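Local coordinates for protein putative endo-1,4-beta-xylanase (PDB 5MSX) that probably hydrolyses O-glycosidic bonds in plant pectin as a family 43 glycoside hydrolase, perhaps as an arabinofuranosidase, and binds calcium, at residues C[70-74]-C[311-317]; C[156-161]-C[202-206]; C[226-230]-C[298-302]. All coordinates share one frame; numbering follows the deposited sequence.

Contact 1: C[70-74]-C[311-317]; sequences SKDFV and VGALKKV. With EDO (1,2-ethanediol), chain B.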
# COMPACT_ATOMS: atom_id res chain seq x y z
N SER C 70 15.14 -1.00 -23.52
CA SER C 70 16.46 -0.72 -23.98
C SER C 70 17.42 -0.53 -22.82
O SER C 70 17.11 0.16 -21.83
CB SER C 70 16.44 0.60 -24.77
OG SER C 70 17.72 0.88 -25.28
N LYS C 71 18.63 -1.08 -22.96
CA LYS C 71 19.67 -0.88 -21.97
C LYS C 71 20.41 0.43 -22.17
O LYS C 71 20.97 0.98 -21.22
CB LYS C 71 20.65 -2.04 -22.00
CG LYS C 71 19.98 -3.36 -21.66
CD LYS C 71 20.99 -4.50 -21.51
CE LYS C 71 20.31 -5.78 -21.06
NZ LYS C 71 19.71 -6.50 -22.22
N ASP C 72 20.41 0.94 -23.40
CA ASP C 72 21.25 2.08 -23.75
C ASP C 72 20.50 3.28 -24.36
O ASP C 72 21.11 4.31 -24.63
CB ASP C 72 22.37 1.64 -24.72
CG ASP C 72 21.83 1.03 -26.03
OD1 ASP C 72 20.61 0.90 -26.24
OD2 ASP C 72 22.65 0.65 -26.88
N PHE C 73 19.18 3.15 -24.57
CA PHE C 73 18.35 4.19 -25.25
C PHE C 73 18.48 4.26 -26.79
O PHE C 73 17.90 5.15 -27.44
CB PHE C 73 18.60 5.59 -24.65
CG PHE C 73 17.35 6.43 -24.57
CD1 PHE C 73 16.38 6.15 -23.61
CD2 PHE C 73 17.15 7.49 -25.46
CE1 PHE C 73 15.22 6.92 -23.53
CE2 PHE C 73 15.98 8.25 -25.38
CZ PHE C 73 15.01 7.96 -24.43
N VAL C 74 19.20 3.30 -27.38
CA VAL C 74 19.43 3.26 -28.83
C VAL C 74 18.79 1.99 -29.41
O VAL C 74 17.98 2.06 -30.33
CB VAL C 74 20.94 3.31 -29.13
CG1 VAL C 74 21.22 3.21 -30.61
CG2 VAL C 74 21.51 4.61 -28.57
N VAL C 311 19.02 11.68 -29.25
CA VAL C 311 19.95 12.08 -28.19
C VAL C 311 21.04 11.03 -27.98
O VAL C 311 21.80 11.14 -27.03
CB VAL C 311 19.20 12.34 -26.86
CG1 VAL C 311 18.34 13.59 -26.98
CG2 VAL C 311 18.38 11.13 -26.45
N GLY C 312 21.11 10.03 -28.85
CA GLY C 312 22.16 8.98 -28.75
C GLY C 312 21.97 8.12 -27.53
O GLY C 312 20.84 8.00 -26.99
N ALA C 313 23.07 7.53 -27.08
CA ALA C 313 23.05 6.62 -25.95
C ALA C 313 23.07 7.40 -24.63
O ALA C 313 23.87 8.31 -24.45
CB ALA C 313 24.24 5.65 -26.01
N LEU C 314 22.20 7.02 -23.69
CA LEU C 314 22.13 7.62 -22.38
C LEU C 314 22.77 6.73 -21.32
O LEU C 314 22.78 7.09 -20.14
CB LEU C 314 20.68 7.92 -22.01
CG LEU C 314 19.94 8.88 -22.97
CD1 LEU C 314 18.59 9.27 -22.38
CD2 LEU C 314 20.80 10.12 -23.24
N LYS C 315 23.31 5.58 -21.73
CA LYS C 315 24.10 4.72 -20.86
C LYS C 315 25.16 4.01 -21.71
O LYS C 315 24.86 3.57 -22.82
CB LYS C 315 23.22 3.66 -20.24
CG LYS C 315 22.39 4.09 -19.06
CD LYS C 315 21.51 2.93 -18.64
CE LYS C 315 20.56 3.28 -17.51
NZ LYS C 315 21.31 3.66 -16.29
N LYS C 316 26.37 3.88 -21.16
CA LYS C 316 27.44 3.10 -21.77
C LYS C 316 27.18 1.63 -21.48
O LYS C 316 27.25 1.24 -20.32
CB LYS C 316 28.79 3.49 -21.18
N VAL C 317 26.83 0.84 -22.50
CA VAL C 317 26.78 -0.64 -22.38
C VAL C 317 27.57 -1.29 -23.51
O VAL C 317 27.78 -0.68 -24.56
CB VAL C 317 25.35 -1.23 -22.35
CG1 VAL C 317 24.52 -0.58 -21.26
CG2 VAL C 317 24.66 -1.13 -23.70
C1 EDO B . 23.36 10.15 -19.15
O1 EDO B . 22.09 9.65 -18.68
C2 EDO B . 23.13 11.38 -20.03
O2 EDO B . 21.92 12.05 -19.61
O HOH W 1 18.57 7.40 -28.67
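Leu314 runs alongside Phe73 in the same direction, with Leu314 CD1 set over the centre of the Phe73 ring. That methyl is 3.8 Å from the ring centroid and 12° off the ring normal, the geometry of a CH-pi contact. Val311 CG2 approaches the same ring obliquely, 3.9 Å from Phe73 CE2. Next to this apolar group the backbones are tied: Leu314 N donates to Asp72 O at 3.1 Å, and Ala313 CA adds a CA-H...O contact to the same oxygen at 3.3 Å. Val74 CG2 lies against Ala313 CB, and a water donates to both Phe73 O and Gly312 O. Val317 crosses Asp72 at about a right angle, its CG2 3.7 Å from Asp72 CB. The methylene chain of Lys315 lies along the Lys71 carbonyl, CD to O 3.3 Å, while its NZ goes on to a salt bridge with Glu41.

Behind this first shell the loop 70-74 is braced from within. Ser70 OG accepts from Phe73 N at 2.8 Å, and Asp72 OD1 takes Val74 N from above its carboxylate plane, closing an Asx turn. Asp72 CG sits between its own N and carbonyl carbon (chi1 59°), which brings OD1 back over the turn. Phe46 and Trp76 meet the Phe73 ring edge-to-face. A serine in place of Phe73 would probably leave Leu314 CD1 and Val311 CG2 without their aromatic partner and open a gap among these rings. One direct backbone hydrogen bond and a shared water are consistent with fixing the alignment of the two loops, while dispersion at one buried ring joins them.

Contact 2: C[156-161]-C[202-206]; sequences EIFVDD and PIFFK. With EDO (1,2-ethanediol), chain X.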
# COMPACT_ATOMS: atom_id res chain seq x y z
N GLU C 156 -1.92 10.71 -16.02
CA GLU C 156 -0.53 10.98 -15.60
C GLU C 156 -0.50 10.95 -14.06
O GLU C 156 -1.31 11.63 -13.40
CB GLU C 156 -0.15 12.36 -16.15
CG GLU C 156 1.13 13.00 -15.65
CD GLU C 156 2.39 12.41 -16.29
OE1 GLU C 156 2.28 11.30 -16.89
OE2 GLU C 156 3.48 13.06 -16.16
N ILE C 157 0.43 10.17 -13.49
CA ILE C 157 0.52 9.98 -12.03
C ILE C 157 1.70 10.73 -11.43
O ILE C 157 2.79 10.75 -12.02
CB ILE C 157 0.61 8.48 -11.71
CG1 ILE C 157 -0.53 7.70 -12.39
CG2 ILE C 157 0.56 8.20 -10.21
CD1 ILE C 157 -1.94 7.98 -11.88
N PHE C 158 1.49 11.37 -10.29
CA PHE C 158 2.58 11.97 -9.52
C PHE C 158 2.53 11.52 -8.05
O PHE C 158 1.46 11.56 -7.43
CB PHE C 158 2.51 13.48 -9.59
CG PHE C 158 3.57 14.16 -8.77
CD1 PHE C 158 4.92 14.08 -9.15
CD2 PHE C 158 3.24 14.87 -7.61
CE1 PHE C 158 5.90 14.72 -8.40
CE2 PHE C 158 4.23 15.50 -6.84
CZ PHE C 158 5.56 15.42 -7.24
N VAL C 159 3.67 11.12 -7.48
CA VAL C 159 3.74 10.84 -6.00
C VAL C 159 4.69 11.86 -5.37
O VAL C 159 5.85 11.92 -5.75
CB VAL C 159 4.23 9.41 -5.70
CG1 VAL C 159 4.15 9.11 -4.20
CG2 VAL C 159 3.41 8.38 -6.48
N ASP C 160 4.19 12.66 -4.44
CA ASP C 160 5.01 13.74 -3.88
C ASP C 160 5.94 13.16 -2.79
O ASP C 160 5.83 11.98 -2.41
CB ASP C 160 4.10 14.88 -3.36
CG ASP C 160 4.75 16.25 -3.39
OD1 ASP C 160 5.97 16.38 -3.65
OD2 ASP C 160 4.00 17.24 -3.16
N ASP C 161 6.89 13.99 -2.34
CA ASP C 161 7.92 13.58 -1.36
C ASP C 161 7.30 13.05 -0.04
O ASP C 161 7.87 12.15 0.58
CB ASP C 161 8.91 14.73 -1.07
CG ASP C 161 9.78 15.09 -2.30
OD1 ASP C 161 10.52 14.22 -2.81
OD2 ASP C 161 9.74 16.25 -2.76
N PRO C 202 -1.48 15.51 -20.38
CA PRO C 202 -0.73 16.19 -19.29
C PRO C 202 0.59 15.48 -18.94
O PRO C 202 0.69 14.28 -19.00
CB PRO C 202 -1.71 16.14 -18.11
CG PRO C 202 -2.68 15.05 -18.45
CD PRO C 202 -2.80 15.02 -19.94
N ILE C 203 1.59 16.28 -18.62
CA ILE C 203 2.86 15.83 -18.10
C ILE C 203 3.05 16.60 -16.83
O ILE C 203 2.81 17.80 -16.83
CB ILE C 203 4.03 16.17 -19.08
CG1 ILE C 203 3.87 15.37 -20.39
CG2 ILE C 203 5.42 15.99 -18.42
CD1 ILE C 203 4.82 15.84 -21.51
N PHE C 204 3.43 15.93 -15.75
CA PHE C 204 3.68 16.59 -14.47
C PHE C 204 4.95 16.04 -13.85
O PHE C 204 5.19 14.81 -13.82
CB PHE C 204 2.51 16.38 -13.50
CG PHE C 204 2.63 17.18 -12.24
CD1 PHE C 204 3.33 16.67 -11.15
CD2 PHE C 204 2.07 18.45 -12.14
CE1 PHE C 204 3.46 17.41 -9.98
CE2 PHE C 204 2.20 19.19 -10.99
CZ PHE C 204 2.90 18.67 -9.90
N PHE C 205 5.77 16.96 -13.34
CA PHE C 205 6.97 16.59 -12.59
C PHE C 205 7.41 17.71 -11.65
O PHE C 205 7.00 18.89 -11.78
CB PHE C 205 8.11 16.17 -13.52
CG PHE C 205 8.62 17.28 -14.38
CD1 PHE C 205 8.02 17.55 -15.60
CD2 PHE C 205 9.70 18.06 -13.98
CE1 PHE C 205 8.49 18.59 -16.40
CE2 PHE C 205 10.14 19.13 -14.77
CZ PHE C 205 9.53 19.39 -15.97
N LYS C 206 8.26 17.32 -10.70
CA LYS C 206 8.79 18.21 -9.69
C LYS C 206 10.31 18.27 -9.86
O LYS C 206 10.95 17.24 -9.90
CB LYS C 206 8.46 17.69 -8.30
CG LYS C 206 8.85 18.64 -7.17
CD LYS C 206 8.58 18.01 -5.81
CE LYS C 206 8.53 19.05 -4.69
NZ LYS C 206 8.13 18.31 -3.47
C1 EDO X . 9.36 14.09 -6.58
O1 EDO X . 9.71 14.04 -7.97
C2 EDO X . 9.03 12.67 -6.15
O2 EDO X . 8.47 12.67 -4.83
O HOH W 2 4.63 12.97 -12.23
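Lys206 NZ is held by two carboxylates, Asp161 OD2 at 2.7 Å and Asp160 OD1 at 2.9 Å, in a salt-bridge network. Asp160 OD1 offers its syn lone pair, whereas Asp161 OD2 is met on the anti side, somewhat out of the carboxylate plane. Asp160 OD1 also accepts from Asp161 N at 2.9 Å, and OD2 bonds to Tyr211 OH; each oxygen of the Asp160 carboxylate thus has a partner, which should restrict its rotation. The lysine chain is extended throughout, which carries the ammonium group from strand 203-206 across to the aspartates; two negative groups so close would be expected to stabilise its charged form.

Between the strands, Phe204 presents an edge to the face of Phe158. The centroids are 4.7 Å apart, the planes stand at 65°, and Phe204 CE1 lies over the centre of the Phe158 ring. Lys206 CB approaches that ring obliquely, 3.8 Å from Phe158 CZ. At the other end Glu156 OE2 accepts from Phe204 N at 2.9 Å, a nearly straight bond (169°); the Glu156 chain bends at its second torsion, turning the carboxylate toward that amide. A water links Ile157 O with Phe204 O.

The strand axes run within 14° of parallel but 7.0 Å apart, joined through side chains and water. The innermost strands of two successive blades run side by side in this way in the five-bladed beta-propeller of family 43.

Contact 3: C[226-230]-C[298-302]; sequences AYVMS and DGTIR. With EDO (1,2-ethanediol), chain D.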
# COMPACT_ATOMS: atom_id res chain seq x y z
N ALA C 226 2.25 23.69 -23.83
CA ALA C 226 2.41 24.87 -22.98
C ALA C 226 2.56 24.40 -21.55
O ALA C 226 2.45 23.19 -21.26
CB ALA C 226 1.20 25.77 -23.14
N TYR C 227 2.86 25.32 -20.63
CA TYR C 227 3.03 24.94 -19.23
C TYR C 227 2.79 26.09 -18.26
O TYR C 227 2.74 27.24 -18.65
CB TYR C 227 4.40 24.29 -18.95
CG TYR C 227 5.50 25.27 -18.70
CD1 TYR C 227 5.97 26.08 -19.73
CD2 TYR C 227 6.06 25.43 -17.44
CE1 TYR C 227 6.99 26.99 -19.53
CE2 TYR C 227 7.08 26.36 -17.22
CZ TYR C 227 7.54 27.13 -18.28
OH TYR C 227 8.57 28.05 -18.09
N VAL C 228 2.57 25.69 -17.01
CA VAL C 228 2.51 26.53 -15.84
C VAL C 228 3.33 25.89 -14.70
O VAL C 228 3.70 24.70 -14.76
CB VAL C 228 1.04 26.77 -15.36
CG1 VAL C 228 0.28 27.55 -16.41
CG2 VAL C 228 0.30 25.48 -15.03
N MET C 229 3.63 26.69 -13.69
CA MET C 229 4.52 26.28 -12.57
C MET C 229 3.91 26.64 -11.24
O MET C 229 3.21 27.65 -11.14
CB MET C 229 5.82 27.05 -12.61
CG MET C 229 6.77 26.63 -13.67
SD MET C 229 8.11 27.85 -13.75
CE MET C 229 7.30 29.34 -14.25
N SER C 230 4.20 25.83 -10.23
CA SER C 230 3.85 26.18 -8.87
C SER C 230 4.96 25.86 -7.91
O SER C 230 5.65 24.85 -8.06
CB SER C 230 2.62 25.41 -8.44
OG SER C 230 2.39 25.66 -7.06
N ASP C 298 16.09 30.64 -13.00
CA ASP C 298 14.83 30.84 -12.24
C ASP C 298 13.84 29.64 -12.24
O ASP C 298 12.77 29.73 -11.63
CB ASP C 298 14.12 32.14 -12.68
CG ASP C 298 13.62 32.13 -14.17
OD1 ASP C 298 13.74 31.13 -14.92
OD2 ASP C 298 13.11 33.19 -14.60
N GLY C 299 14.19 28.53 -12.89
CA GLY C 299 13.30 27.39 -13.00
C GLY C 299 12.41 27.37 -14.23
O GLY C 299 11.74 26.37 -14.45
N THR C 300 12.39 28.44 -15.04
CA THR C 300 11.55 28.41 -16.25
C THR C 300 12.13 27.39 -17.25
O THR C 300 13.34 27.20 -17.29
CB THR C 300 11.40 29.76 -16.99
OG1 THR C 300 12.67 30.34 -17.19
CG2 THR C 300 10.47 30.69 -16.25
N ILE C 301 11.25 26.75 -18.02
CA ILE C 301 11.65 25.78 -19.04
C ILE C 301 12.06 26.52 -20.31
O ILE C 301 11.32 27.42 -20.77
CB ILE C 301 10.52 24.78 -19.39
CG1 ILE C 301 10.15 23.93 -18.17
CG2 ILE C 301 10.91 23.88 -20.55
CD1 ILE C 301 8.86 23.15 -18.32
N ARG C 302 13.20 26.16 -20.88
CA ARG C 302 13.61 26.75 -22.16
C ARG C 302 12.83 26.05 -23.28
O ARG C 302 12.79 24.82 -23.30
CB ARG C 302 15.11 26.60 -22.39
CG ARG C 302 15.96 27.30 -21.31
CD ARG C 302 17.47 27.29 -21.62
NE ARG C 302 17.75 27.76 -22.98
CZ ARG C 302 17.59 29.00 -23.41
NH1 ARG C 302 17.20 29.98 -22.58
NH2 ARG C 302 17.84 29.27 -24.68
C1 EDO D . 15.96 23.20 -24.08
O1 EDO D . 14.59 22.91 -23.70
C2 EDO D . 16.36 23.02 -25.53
O2 EDO D . 16.11 21.67 -26.02
O HOH W 3 9.58 29.30 -19.98
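Tyr227, Ile301 and Met229 account for most of the surface buried here. The tyrosine ring and the isoleucine chain run antiparallel alongside each other: Ile301 CD1 lies over one ring face, 3.9 Å from the centroid and 17° off the normal, displaced toward the rim where Tyr227 CD2 is 3.7 Å away. Beyond the ring, Tyr227 OH accepts from Ile301 N at 3.0 Å (N-H...O angle 154°) and donates to a water in the ring plane. The same water donates to Ile301 O at 2.7 Å, so the phenol and the peptides on both sides of Ile301 are tied into one small bonded circuit. Tyr227 CG stands between its own backbone N and carbonyl carbon (chi1 84°), which swings the ring across toward the loop.

Met229 reaches the neighbouring part of the loop; its CE lies 4.0 Å from Thr300 CG2. Thr300 CB also approaches Tyr227 OH, at 3.5 Å. Asp298 OD1 braces the turn, accepting from Thr300 N, above the carboxylate plane, and from Thr300 OG1, on the syn lone pair at 2.6 Å; Asn296 is a second partner of Thr300 OG1. Tyr212 OH binds Gly299 O from strand 210-217.

The Asx turn at Asp298 precedes Ile301 and is consistent with holding the loop against strand 224-230, as in packing between neighbouring blades of the family 43 propeller.

Overall arrangement
Contacts 2 and 3 are close neighbours, their centres 14 Å apart and nearest atoms about 4 Å apart, and both involve the antiparallel sheet of strands 203-207 to 245-247, contact 2 at its first strand and contact 3 at its third. Contact 2 is nearest the predicted catalytic centre: the Pro202 side chain is about 4 Å from that of Asp154 and about 5 Å from that of Glu200, and the Glu156 side chain about 5 Å from a bound calcium ion. Contact 1 lies 25 Å and 28 Å, centre to centre, from contacts 2 and 3; its Val74 side chain is about 9 Å from that of calcium-binding Glu455. Contacts 1 and 2 also touch a second subunit.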